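Local coordinates for protein putative methylthioribose-1-phosphate isomerase (Pyrococcus horikoshii OT3, PDB 6A34) that probably catalyses the interconversion of methylthioribose 1-phosphate and methylthioribulose 1-phosphate in the methionine salvage pathway, at residues A[167-181]-A[205-217]. Residues are numbered along the deposited sequence; the frame is centred on the assembly and turned at random.
Sequences CNAGSLATVHLGTVG and LQGARLSAWEYSY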
loop_
_atom_site.group_PDB
_atom_site.type_symbol
_atom_site.label_atom_id
_atom_site.label_comp_id
_atom_site.label_asym_id
_atom_site.label_seq_id
_atom_site.Cartn_x
_atom_site.Cartn_y
_atom_site.Cartn_z
ATOM N N CYS A 167 -2.496 -1.346 10.510
ATOM C CA CYS A 167 -1.327 -1.833 11.227
ATOM C C CYS A 167 -1.715 -2.985 12.155
ATOM O O CYS A 167 -2.656 -3.728 11.848
ATOM C CB CYS A 167 -0.620 -0.730 12.013
ATOM S SG CYS A 167 1.145 -1.100 12.229
ATOM N N ASN A 168 -0.945 -3.137 13.251
ATOM C CA ASN A 168 -1.202 -4.122 14.319
ATOM C C ASN A 168 -1.188 -3.431 15.690
ATOM O O ASN A 168 -0.124 -2.991 16.175
ATOM C CB ASN A 168 -0.182 -5.270 14.390
ATOM C CG ASN A 168 -0.557 -6.274 15.468
ATOM O OD1 ASN A 168 0.157 -6.417 16.460
ATOM N ND2 ASN A 168 -1.691 -6.951 15.301
ATOM N N ALA A 169 -2.379 -3.406 16.294
ATOM C CA ALA A 169 -2.623 -2.886 17.605
ATOM C C ALA A 169 -3.477 -3.910 18.349
ATOM O O ALA A 169 -4.346 -3.557 19.151
ATOM C CB ALA A 169 -3.296 -1.542 17.527
ATOM N N GLY A 170 -3.157 -5.182 18.077
ATOM C CA GLY A 170 -3.810 -6.361 18.641
ATOM C C GLY A 170 -3.037 -6.926 19.828
ATOM O O GLY A 170 -2.178 -6.258 20.411
ATOM N N SER A 171 -3.344 -8.182 20.155
ATOM C CA SER A 171 -2.806 -8.865 21.288
ATOM C C SER A 171 -1.289 -8.950 21.153
ATOM O O SER A 171 -0.593 -8.743 22.091
ATOM C CB SER A 171 -3.432 -10.205 21.415
ATOM O OG SER A 171 -3.116 -10.803 22.650
ATOM N N LEU A 172 -0.798 -9.154 19.930
ATOM C CA LEU A 172 0.645 -9.274 19.695
ATOM C C LEU A 172 1.401 -7.963 19.981
ATOM O O LEU A 172 2.601 -8.004 20.207
ATOM C CB LEU A 172 0.862 -9.706 18.247
ATOM C CG LEU A 172 0.257 -11.053 17.874
ATOM C CD1 LEU A 172 0.369 -11.267 16.376
ATOM C CD2 LEU A 172 0.937 -12.182 18.634
ATOM N N ALA A 173 0.723 -6.808 19.933
ATOM C CA ALA A 173 1.390 -5.489 20.156
ATOM C C ALA A 173 1.375 -5.089 21.645
ATOM O O ALA A 173 1.838 -4.006 22.021
ATOM C CB ALA A 173 0.699 -4.420 19.329
ATOM N N THR A 174 0.789 -5.944 22.481
ATOM C CA THR A 174 0.640 -5.713 23.892
ATOM C C THR A 174 0.948 -7.014 24.645
ATOM O O THR A 174 1.306 -8.036 24.042
ATOM C CB THR A 174 -0.790 -5.241 24.170
ATOM O OG1 THR A 174 -1.689 -6.314 23.882
ATOM C CG2 THR A 174 -1.158 -4.041 23.328
ATOM N N VAL A 175 0.752 -6.970 25.964
ATOM C CA VAL A 175 0.886 -8.130 26.806
ATOM C C VAL A 175 -0.283 -9.053 26.504
ATOM O O VAL A 175 -0.071 -10.250 26.359
ATOM C CB VAL A 175 0.968 -7.756 28.290
ATOM C CG1 VAL A 175 1.028 -8.987 29.178
ATOM C CG2 VAL A 175 2.133 -6.833 28.540
ATOM N N HIS A 176 -1.489 -8.491 26.368
ATOM C CA HIS A 176 -2.663 -9.308 25.993
ATOM C C HIS A 176 -3.790 -8.410 25.445
ATOM O O HIS A 176 -3.964 -7.312 25.906
ATOM C CB HIS A 176 -3.085 -10.193 27.203
ATOM C CG HIS A 176 -3.586 -11.559 26.846
ATOM N ND1 HIS A 176 -4.480 -12.249 27.663
ATOM C CD2 HIS A 176 -3.362 -12.349 25.750
ATOM C CE1 HIS A 176 -4.782 -13.411 27.082
ATOM N NE2 HIS A 176 -4.095 -13.502 25.896
ATOM N N LEU A 177 -4.505 -8.909 24.425
ATOM C CA LEU A 177 -5.811 -8.411 23.940
ATOM C C LEU A 177 -5.660 -7.321 22.865
ATOM O O LEU A 177 -6.416 -7.316 21.847
ATOM C CB LEU A 177 -6.652 -7.888 25.112
ATOM C CG LEU A 177 -6.926 -8.885 26.234
ATOM C CD1 LEU A 177 -7.793 -8.241 27.302
ATOM C CD2 LEU A 177 -7.587 -10.139 25.698
ATOM N N GLY A 178 -4.752 -6.370 23.103
ATOM C CA GLY A 178 -4.527 -5.270 22.177
ATOM C C GLY A 178 -5.216 -4.007 22.632
ATOM O O GLY A 178 -5.919 -4.023 23.620
ATOM N N THR A 179 -4.966 -2.910 21.909
ATOM C CA THR A 179 -5.700 -1.674 22.089
ATOM C C THR A 179 -6.907 -1.750 21.161
ATOM O O THR A 179 -8.064 -1.975 21.604
ATOM C CB THR A 179 -4.768 -0.459 21.955
ATOM O OG1 THR A 179 -4.101 -0.393 20.691
ATOM C CG2 THR A 179 -3.708 -0.479 23.036
ATOM N N VAL A 180 -6.636 -1.590 19.862
ATOM C CA VAL A 180 -7.643 -1.865 18.867
ATOM C C VAL A 180 -8.157 -3.292 19.133
ATOM O O VAL A 180 -9.362 -3.570 19.147
ATOM C CB VAL A 180 -7.084 -1.721 17.428
ATOM C CG1 VAL A 180 -8.060 -2.279 16.396
ATOM C CG2 VAL A 180 -6.731 -0.290 17.069
ATOM N N GLY A 181 -7.228 -4.211 19.345
ATOM C CA GLY A 181 -7.584 -5.642 19.452
ATOM C C GLY A 181 -8.612 -5.913 20.548
ATOM O O GLY A 181 -9.488 -6.738 20.387
ATOM N N LEU A 205 4.055 -4.327 6.741
ATOM C CA LEU A 205 2.976 -5.340 6.481
ATOM C C LEU A 205 2.482 -6.029 7.758
ATOM O O LEU A 205 2.058 -7.191 7.729
ATOM C CB LEU A 205 3.425 -6.381 5.442
ATOM C CG LEU A 205 3.592 -5.816 4.032
ATOM C CD1 LEU A 205 4.549 -6.680 3.232
ATOM C CD2 LEU A 205 2.248 -5.682 3.313
ATOM N N GLN A 206 2.437 -5.270 8.849
ATOM C CA GLN A 206 1.993 -5.789 10.130
ATOM C C GLN A 206 0.496 -6.068 10.101
ATOM O O GLN A 206 0.049 -6.882 10.877
ATOM C CB GLN A 206 2.393 -4.855 11.275
ATOM C CG GLN A 206 3.907 -4.801 11.439
ATOM C CD GLN A 206 4.374 -4.184 12.732
ATOM O OE1 GLN A 206 3.779 -3.243 13.256
ATOM N NE2 GLN A 206 5.468 -4.709 13.250
ATOM N N GLY A 207 -0.255 -5.418 9.203
ATOM C CA GLY A 207 -1.668 -5.761 9.010
ATOM C C GLY A 207 -1.836 -7.193 8.509
ATOM O O GLY A 207 -2.634 -7.972 9.030
ATOM N N ALA A 208 -1.070 -7.532 7.484
ATOM C CA ALA A 208 -1.211 -8.800 6.779
ATOM C C ALA A 208 -0.602 -9.934 7.621
ATOM O O ALA A 208 -1.184 -11.027 7.722
ATOM C CB ALA A 208 -0.536 -8.688 5.430
ATOM N N ARG A 209 0.563 -9.644 8.216
ATOM C CA ARG A 209 1.454 -10.620 8.803
ATOM C C ARG A 209 1.015 -10.959 10.233
ATOM O O ARG A 209 1.134 -12.112 10.696
ATOM C CB ARG A 209 2.879 -10.073 8.741
ATOM C CG ARG A 209 3.956 -11.147 8.740
ATOM C CD ARG A 209 5.335 -10.705 8.271
ATOM N NE ARG A 209 5.551 -9.292 8.483
ATOM C CZ ARG A 209 6.029 -8.762 9.608
ATOM N NH1 ARG A 209 6.470 -9.556 10.579
ATOM N NH2 ARG A 209 6.049 -7.441 9.754
ATOM N N LEU A 210 0.499 -9.954 10.930
ATOM C CA LEU A 210 0.259 -10.020 12.362
ATOM C C LEU A 210 -1.246 -9.885 12.640
ATOM O O LEU A 210 -1.844 -10.844 13.151
ATOM C CB LEU A 210 1.093 -8.951 13.068
ATOM C CG LEU A 210 2.597 -9.117 12.886
ATOM C CD1 LEU A 210 3.363 -8.069 13.663
ATOM C CD2 LEU A 210 3.041 -10.494 13.309
ATOM N N SER A 211 -1.869 -8.761 12.249
ATOM C CA SER A 211 -3.276 -8.566 12.563
ATOM C C SER A 211 -4.103 -9.697 11.919
ATOM O O SER A 211 -5.007 -10.282 12.571
ATOM C CB SER A 211 -3.768 -7.187 12.157
ATOM O OG SER A 211 -3.266 -6.173 13.018
ATOM N N ALA A 212 -3.830 -10.008 10.637
ATOM C CA ALA A 212 -4.689 -10.954 9.902
ATOM C C ALA A 212 -4.647 -12.330 10.621
ATOM O O ALA A 212 -5.664 -13.022 10.756
ATOM C CB ALA A 212 -4.287 -11.015 8.442
ATOM N N TRP A 213 -3.463 -12.679 11.131
ATOM C CA TRP A 213 -3.211 -13.900 11.822
ATOM C C TRP A 213 -3.967 -13.952 13.161
ATOM O O TRP A 213 -4.770 -14.841 13.350
ATOM C CB TRP A 213 -1.707 -14.098 12.005
ATOM C CG TRP A 213 -1.447 -15.398 12.677
ATOM C CD1 TRP A 213 -1.371 -16.613 12.075
ATOM C CD2 TRP A 213 -1.368 -15.632 14.092
ATOM N NE1 TRP A 213 -1.232 -17.586 13.021
ATOM C CE2 TRP A 213 -1.208 -17.023 14.266
ATOM C CE3 TRP A 213 -1.407 -14.812 15.226
ATOM C CZ2 TRP A 213 -1.093 -17.617 15.525
ATOM C CZ3 TRP A 213 -1.269 -15.397 16.473
ATOM C CH2 TRP A 213 -1.124 -16.780 16.618
ATOM N N GLU A 214 -3.734 -12.998 14.068
ATOM C CA GLU A 214 -4.329 -13.085 15.419
ATOM C C GLU A 214 -5.854 -12.954 15.368
ATOM O O GLU A 214 -6.516 -13.595 16.162
ATOM C CB GLU A 214 -3.743 -12.093 16.423
ATOM C CG GLU A 214 -3.763 -10.622 16.022
ATOM C CD GLU A 214 -3.548 -9.724 17.234
ATOM O OE1 GLU A 214 -4.432 -9.747 18.111
ATOM O OE2 GLU A 214 -2.456 -9.089 17.364
ATOM N N TYR A 215 -6.405 -12.107 14.479
ATOM C CA TYR A 215 -7.844 -11.897 14.503
ATOM C C TYR A 215 -8.517 -13.117 13.884
ATOM O O TYR A 215 -9.626 -13.520 14.304
ATOM C CB TYR A 215 -8.257 -10.583 13.831
ATOM C CG TYR A 215 -7.774 -9.332 14.528
ATOM C CD1 TYR A 215 -7.873 -9.197 15.906
ATOM C CD2 TYR A 215 -7.189 -8.289 13.825
ATOM C CE1 TYR A 215 -7.430 -8.059 16.561
ATOM C CE2 TYR A 215 -6.745 -7.144 14.465
ATOM C CZ TYR A 215 -6.863 -7.023 15.841
ATOM O OH TYR A 215 -6.404 -5.913 16.502
ATOM N N SER A 216 -7.850 -13.694 12.885
ATOM C CA SER A 216 -8.300 -14.952 12.327
ATOM C C SER A 216 -8.217 -16.077 13.383
ATOM O O SER A 216 -9.172 -16.784 13.608
ATOM C CB SER A 216 -7.562 -15.303 11.075
ATOM O OG SER A 216 -8.264 -16.343 10.429
ATOM N N TYR A 217 -7.079 -16.213 14.054
ATOM C CA TYR A 217 -6.913 -17.185 15.109
ATOM C C TYR A 217 -8.110 -17.185 16.063
ATOM O O TYR A 217 -8.570 -18.255 16.464
ATOM C CB TYR A 217 -5.631 -16.926 15.898
ATOM C CG TYR A 217 -5.215 -18.064 16.799
ATOM C CD1 TYR A 217 -5.668 -18.124 18.102
ATOM C CD2 TYR A 217 -4.356 -19.059 16.365
ATOM C CE1 TYR A 217 -5.286 -19.138 18.959
ATOM C CE2 TYR A 217 -3.961 -20.085 17.212
ATOM C CZ TYR A 217 -4.435 -20.129 18.518
ATOM O OH TYR A 217 -4.065 -21.105 19.407
HETATM O O HOH W 1 -4.702 -4.533 14.940
#
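A buried polar contact joins the segment 167-181, mostly loop, which runs from strand 161-165 into helix 180-189, to helix 206-217 at the probable active site of this Rossmann-like domain, and illustrates how one carboxylate can order a loop. Glu214 turns CG between its backbone N and carbonyl carbon (chi1 54°), and the otherwise extended chain carries the carboxylate to the 3-10 turn 171-173. There Ser171 N gives Glu214 OE1 a bond of 2.8 Å on the syn lone pair. Glu214 OE2 is gripped from opposite faces of its plane, by Leu172 N and Asn168 ND2, each at 3.1 Å. The other Asn168 ND2 proton goes to Ser211 OG (2.9 Å), whose hydroxyl donates in turn to a lone pair of Cys167 O, 2.8 Å away. Replacing Glu214 by alanine is likely to leave the Ser171 and Leu172 amides and one Asn168 ND2 proton without their acceptor, and Arg185 without its salt-bridge mate. Gln206 and Arg57 are both predicted to bind substrate: Gln206 OE1 lies 3.5 Å from SG of Cys167, the predicted transition-state stabiliser, while Asn168 OD1 accepts a hydrogen bond from Arg57. Tyr215 packs on helix 180-189 and strand 193-199, while Trp213 meets Pro314 of the second subunit.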